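Local atomic coordinates of LPXTG cell wall surface protein (Streptococcus gordonii, PDB entry 4IGB), a protein that is anchored to the streptococcal cell wall and probably serves as an adhesin, this piece comprising its N-terminal N1 and N2 domains. Residues E58-G63 with P156-N161; M335-D340 with I409-T414. All blocks are in the same frame, centred on the assembly; numbering follows the deposited sequence.

Contact 1. Residues E58-G63 with P156-N161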
loop_
_atom_site.group_PDB
_atom_site.type_symbol
_atom_site.label_atom_id
_atom_site.label_comp_id
_atom_site.label_asym_id
_atom_site.label_seq_id
_atom_site.Cartn_x
_atom_site.Cartn_y
_atom_site.Cartn_z
ATOM N N GLU B 58 17.277 19.970 12.170
ATOM C CA GLU B 58 17.023 20.246 13.591
ATOM C C GLU B 58 17.349 21.670 14.085
ATOM O O GLU B 58 16.541 22.287 14.794
ATOM C CB GLU B 58 17.704 19.206 14.497
ATOM C CG GLU B 58 17.441 19.464 15.978
ATOM C CD GLU B 58 17.794 18.290 16.862
ATOM O OE1 GLU B 58 18.615 17.448 16.442
ATOM O OE2 GLU B 58 17.233 18.209 17.975
ATOM N N TYR B 59 18.530 22.170 13.729
ATOM C CA TYR B 59 18.976 23.504 14.135
ATOM C C TYR B 59 19.595 24.234 12.954
ATOM O O TYR B 59 20.247 23.619 12.120
ATOM C CB TYR B 59 20.027 23.417 15.247
ATOM C CG TYR B 59 19.551 22.768 16.523
ATOM C CD1 TYR B 59 18.675 23.427 17.373
ATOM C CD2 TYR B 59 19.998 21.503 16.889
ATOM C CE1 TYR B 59 18.239 22.843 18.548
ATOM C CE2 TYR B 59 19.566 20.906 18.065
ATOM C CZ TYR B 59 18.685 21.585 18.891
ATOM O OH TYR B 59 18.251 21.001 20.058
ATOM N N LEU B 60 19.406 25.546 12.899
ATOM C CA LEU B 60 20.024 26.354 11.854
ATOM C C LEU B 60 21.531 26.115 11.781
ATOM O O LEU B 60 22.099 25.993 10.692
ATOM C CB LEU B 60 19.741 27.830 12.093
ATOM C CG LEU B 60 20.263 28.773 11.017
ATOM C CD1 LEU B 60 19.876 28.268 9.625
ATOM C CD2 LEU B 60 19.731 30.178 11.261
ATOM N N SER B 61 22.178 26.041 12.941
ATOM C CA SER B 61 23.616 25.786 12.983
ATOM C C SER B 61 23.934 24.378 12.479
ATOM O O SER B 61 25.079 24.058 12.181
ATOM C CB SER B 61 24.169 25.984 14.398
ATOM O OG SER B 61 23.683 24.988 15.282
ATOM N N GLY B 62 22.910 23.541 12.382
ATOM C CA GLY B 62 23.084 22.166 11.955
ATOM C C GLY B 62 23.593 22.047 10.531
ATOM O O GLY B 62 23.624 23.027 9.783
ATOM N N GLY B 63 24.000 20.836 10.161
ATOM C CA GLY B 63 24.516 20.578 8.831
ATOM C C GLY B 63 23.413 20.574 7.790
ATOM O O GLY B 63 22.360 19.961 7.983
ATOM N N PRO B 156 12.585 19.879 13.562
ATOM C CA PRO B 156 12.547 20.980 12.599
ATOM C C PRO B 156 13.496 20.786 11.418
ATOM O O PRO B 156 14.572 20.171 11.524
ATOM C CB PRO B 156 13.024 22.184 13.422
ATOM C CG PRO B 156 12.794 21.799 14.832
ATOM C CD PRO B 156 13.007 20.336 14.898
ATOM N N TYR B 157 13.073 21.316 10.280
ATOM C CA TYR B 157 13.983 21.614 9.188
ATOM C C TYR B 157 13.910 23.112 9.015
ATOM O O TYR B 157 12.826 23.678 9.001
ATOM C CB TYR B 157 13.558 20.890 7.914
ATOM C CG TYR B 157 13.786 19.409 8.015
ATOM C CD1 TYR B 157 15.031 18.866 7.720
ATOM C CD2 TYR B 157 12.775 18.557 8.443
ATOM C CE1 TYR B 157 15.260 17.518 7.828
ATOM C CE2 TYR B 157 12.990 17.200 8.548
ATOM C CZ TYR B 157 14.243 16.685 8.241
ATOM O OH TYR B 157 14.490 15.332 8.336
ATOM N N VAL B 158 15.059 23.759 8.906
ATOM C CA VAL B 158 15.078 25.209 8.901
ATOM C C VAL B 158 16.103 25.785 7.928
ATOM O O VAL B 158 17.040 25.103 7.494
ATOM C CB VAL B 158 15.360 25.781 10.322
ATOM C CG1 VAL B 158 14.378 25.215 11.341
ATOM C CG2 VAL B 158 16.796 25.483 10.744
ATOM N N ASP B 159 15.888 27.046 7.579
ATOM C CA ASP B 159 16.918 27.870 6.970
ATOM C C ASP B 159 16.839 29.258 7.589
ATOM O O ASP B 159 16.025 29.496 8.486
ATOM C CB ASP B 159 16.810 27.898 5.441
ATOM C CG ASP B 159 15.540 28.555 4.944
ATOM O OD1 ASP B 159 14.808 29.173 5.748
ATOM O OD2 ASP B 159 15.281 28.465 3.726
ATOM N N ALA B 160 17.688 30.168 7.122
ATOM C CA ALA B 160 17.804 31.492 7.725
ATOM C C ALA B 160 16.476 32.238 7.760
ATOM O O ALA B 160 16.206 32.993 8.685
ATOM C CB ALA B 160 18.850 32.313 6.986
ATOM N N ASN B 161 15.652 32.027 6.741
ATOM C CA ASN B 161 14.376 32.727 6.639
ATOM C C ASN B 161 13.237 32.004 7.348
ATOM O O ASN B 161 12.156 32.563 7.530
ATOM C CB ASN B 161 14.021 32.974 5.172
ATOM C CG ASN B 161 14.999 33.907 4.488
ATOM O OD1 ASN B 161 15.697 34.680 5.144
ATOM N ND2 ASN B 161 15.057 33.837 3.165
#
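The amide N of Glu58 donates to the carbonyl O of Pro156 at 2.8 Å, the one hydrogen bond between residues 58-63 and 156-161. It is somewhat bent, 140° at the hydrogen, and the donor is tilted out of the carbonyl plane. The Pro156 ring packs on the Glu58 carbonyl, its CG 3.8 Å from Glu58 O, an oxygen that also accepts a hydrogen bond from Asn167 ND2. The Glu58 side chain itself turns away, and its CG lies over one face of the Tyr59 ring.

Further along, the contact becomes apolar. Val158 directs one branch, CG2, against the backbone, 3.4 Å from Leu60 N. CG2 reaches there because chi1 of -54° sets it between the backbone N and carbonyl carbon of its own residue. Leu60 adds its CB at 4.0 Å from the same methyl, and with CG anti to the backbone N (chi1 -176°) its CD1 extends over the peptide joining Asp159 to Ala160, 3.8 Å from Ala160 N. Leu60 is the second residue of a type I turn, Tyr59 to Gly62, closed by Gly62 N on Tyr59 O at 2.7 Å.

Residues 58-63 follow strand 56-57, which pairs antiparallel with strand 157-158 through backbone bonds between His56 and Val158; from Glu58 the chain turns and runs alongside 156-160 in nearly the same direction. Tyr157 and Asp159 pack on Leu52 of strand 47-53, an outermost strand of the six-stranded N1 sheet.

Contact 2. Residues M335-D340 with I409-T414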
loop_
_atom_site.group_PDB
_atom_site.type_symbol
_atom_site.label_atom_id
_atom_site.label_comp_id
_atom_site.label_asym_id
_atom_site.label_seq_id
_atom_site.Cartn_x
_atom_site.Cartn_y
_atom_site.Cartn_z
ATOM N N MET B 335 -8.206 -17.932 -10.465
ATOM C CA MET B 335 -8.368 -17.199 -11.700
ATOM C C MET B 335 -9.855 -17.199 -11.983
ATOM O O MET B 335 -10.494 -18.256 -11.967
ATOM C CB MET B 335 -7.619 -17.884 -12.845
ATOM C CG MET B 335 -6.126 -18.049 -12.594
ATOM S SD MET B 335 -5.782 -19.298 -11.352
ATOM C CE MET B 335 -4.028 -19.596 -11.694
ATOM N N VAL B 336 -10.395 -16.010 -12.223
ATOM C CA VAL B 336 -11.825 -15.820 -12.392
ATOM C C VAL B 336 -12.096 -15.412 -13.823
ATOM O O VAL B 336 -11.611 -14.374 -14.274
ATOM C CB VAL B 336 -12.359 -14.682 -11.492
ATOM C CG1 VAL B 336 -13.834 -14.432 -11.774
ATOM C CG2 VAL B 336 -12.153 -14.999 -10.022
ATOM N N GLN B 337 -12.858 -16.236 -14.530
ATOM C CA GLN B 337 -13.331 -15.905 -15.870
ATOM C C GLN B 337 -14.805 -15.525 -15.799
ATOM O O GLN B 337 -15.541 -15.994 -14.927
ATOM C CB GLN B 337 -13.199 -17.110 -16.804
ATOM C CG GLN B 337 -12.127 -16.997 -17.857
ATOM C CD GLN B 337 -12.396 -15.938 -18.927
ATOM O OE1 GLN B 337 -13.276 -15.087 -18.784
ATOM N NE2 GLN B 337 -11.619 -15.992 -20.012
ATOM N N LYS B 338 -15.246 -14.680 -16.718
ATOM C CA LYS B 338 -16.678 -14.471 -16.867
ATOM C C LYS B 338 -16.967 -14.303 -18.341
ATOM O O LYS B 338 -16.376 -13.464 -19.010
ATOM C CB LYS B 338 -17.166 -13.261 -16.065
ATOM C CG LYS B 338 -18.681 -13.070 -16.132
ATOM C CD LYS B 338 -19.138 -11.867 -15.308
ATOM C CE LYS B 338 -20.638 -11.638 -15.448
ATOM N NZ LYS B 338 -21.004 -10.232 -15.089
ATOM N N PHE B 339 -17.866 -15.123 -18.856
ATOM C CA PHE B 339 -18.071 -15.173 -20.296
ATOM C C PHE B 339 -19.272 -14.383 -20.753
ATOM O O PHE B 339 -20.338 -14.449 -20.146
ATOM C CB PHE B 339 -18.204 -16.626 -20.746
ATOM C CG PHE B 339 -16.966 -17.444 -20.485
ATOM C CD1 PHE B 339 -15.821 -17.253 -21.248
ATOM C CD2 PHE B 339 -16.942 -18.390 -19.472
ATOM C CE1 PHE B 339 -14.681 -18.006 -21.006
ATOM C CE2 PHE B 339 -15.811 -19.139 -19.234
ATOM C CZ PHE B 339 -14.679 -18.944 -20.006
ATOM N N ASP B 340 -19.090 -13.637 -21.837
ATOM C CA ASP B 340 -20.201 -12.963 -22.490
ATOM C C ASP B 340 -21.387 -13.931 -22.601
ATOM O O ASP B 340 -21.208 -15.118 -22.895
ATOM C CB ASP B 340 -19.755 -12.465 -23.868
ATOM C CG ASP B 340 -20.799 -11.604 -24.554
ATOM O OD1 ASP B 340 -20.500 -10.431 -24.863
ATOM O OD2 ASP B 340 -21.909 -12.107 -24.808
ATOM N N ILE B 409 -17.584 -9.625 -28.999
ATOM C CA ILE B 409 -17.550 -10.339 -27.740
ATOM C C ILE B 409 -16.225 -10.035 -27.075
ATOM O O ILE B 409 -15.167 -10.331 -27.632
ATOM C CB ILE B 409 -17.718 -11.849 -27.919
ATOM C CG1 ILE B 409 -19.085 -12.161 -28.523
ATOM C CG2 ILE B 409 -17.557 -12.554 -26.579
ATOM C CD1 ILE B 409 -19.189 -13.564 -29.083
ATOM N N ASP B 410 -16.299 -9.415 -25.899
ATOM C CA ASP B 410 -15.127 -9.067 -25.099
ATOM C C ASP B 410 -14.870 -10.114 -24.028
ATOM O O ASP B 410 -15.775 -10.859 -23.636
ATOM C CB ASP B 410 -15.328 -7.703 -24.421
ATOM C CG ASP B 410 -15.327 -6.559 -25.414
ATOM O OD1 ASP B 410 -14.640 -6.683 -26.452
ATOM O OD2 ASP B 410 -16.010 -5.543 -25.166
ATOM N N ASN B 411 -13.633 -10.158 -23.540
ATOM C CA ASN B 411 -13.303 -11.042 -22.436
ATOM C C ASN B 411 -12.092 -10.529 -21.645
ATOM O O ASN B 411 -11.163 -9.944 -22.210
ATOM C CB ASN B 411 -13.073 -12.459 -22.955
ATOM C CG ASN B 411 -12.824 -13.455 -21.844
ATOM O OD1 ASN B 411 -11.692 -13.875 -21.625
ATOM N ND2 ASN B 411 -13.882 -13.827 -21.122
ATOM N N THR B 412 -12.136 -10.731 -20.334
ATOM C CA THR B 412 -11.053 -10.353 -19.430
ATOM C C THR B 412 -10.993 -11.419 -18.345
ATOM O O THR B 412 -12.031 -11.917 -17.899
ATOM C CB THR B 412 -11.296 -8.950 -18.805
ATOM O OG1 THR B 412 -11.150 -7.952 -19.820
ATOM C CG2 THR B 412 -10.295 -8.639 -17.677
ATOM N N VAL B 413 -9.790 -11.804 -17.931
ATOM C CA VAL B 413 -9.697 -12.758 -16.848
ATOM C C VAL B 413 -8.921 -12.098 -15.738
ATOM O O VAL B 413 -8.133 -11.196 -16.000
ATOM C CB VAL B 413 -9.085 -14.116 -17.286
ATOM C CG1 VAL B 413 -7.565 -13.997 -17.551
ATOM C CG2 VAL B 413 -9.362 -15.155 -16.247
ATOM N N THR B 414 -9.170 -12.519 -14.501
ATOM C CA THR B 414 -8.542 -11.888 -13.335
ATOM C C THR B 414 -7.854 -12.876 -12.407
ATOM O O THR B 414 -8.462 -13.838 -11.948
ATOM C CB THR B 414 -9.574 -11.084 -12.517
ATOM O OG1 THR B 414 -10.153 -10.089 -13.361
ATOM C CG2 THR B 414 -8.912 -10.397 -11.324
HETATM O O HOH W 1 -14.769 -11.145 -19.005
HETATM O O HOH W 2 -18.587 -8.868 -24.349
HETATM O O HOH W 3 -16.476 -13.462 -23.120
#
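Gln337 and Asn411 face each other through their amides, joined by two hydrogen bonds that close a ring: Gln337 NE2 gives to Asn411 OD1 at 2.7 Å, and Asn411 ND2 returns the bond to Gln337 OE1, also at 2.7 Å. Both are nearly straight, about 160°, and each donor lies in the partner's carbonyl plane on a lone pair. The amide planes are 32° apart, and the paired hydrogen bonds fix the rotation of both groups in this buried place. Asn411 points its amide across in an extended chi1, while Gln337 bends at chi2 and rests its CG on Val413 CG2. A weak bond from Lys338 N also meets Gln337 OE1, which sits over one face of the Phe339 ring.

The segments lie largely on neighbouring antiparallel strands, 333-338 and 409-417, Asp340 following the first, in the sheet of the N2 domain, whose family belongs to the adhesin clan. Val336 and Thr414 form a hydrogen-bonded pair, Val336 N to Thr414 O at 2.9 Å and Thr414 N to Val336 O at 3.1 Å. Toward Asp340 the strands part and waters fill in: one links Lys338 O to Thr412 N, another bridges Asp340 N and Asp410 O. The CB of Asp340 meets Ile409 CG2 at 3.5 Å, and its carboxylate OD1 forms a salt bridge with Arg342.

In the fold
Contacts 1 and 2 lie on opposite sides of the chain's centre, about 57 Å between their centres and about 40 Å between nearest atoms, one in the N1 domain and the other in N2. They share no strand. Contact 1 is nearer the surface, a loop and turn laid beside the end of a two-stranded pairing, and relies on one backbone bond followed by methyl contacts. Contact 2 joins two strands within a larger sheet and buries more area, 422 against 283 Å². Its chemistry is more polar: paired buried amides and bridging waters serve where the backbones separate, whereas contact 1 relies on the Val158 methyl against the Leu60 backbone.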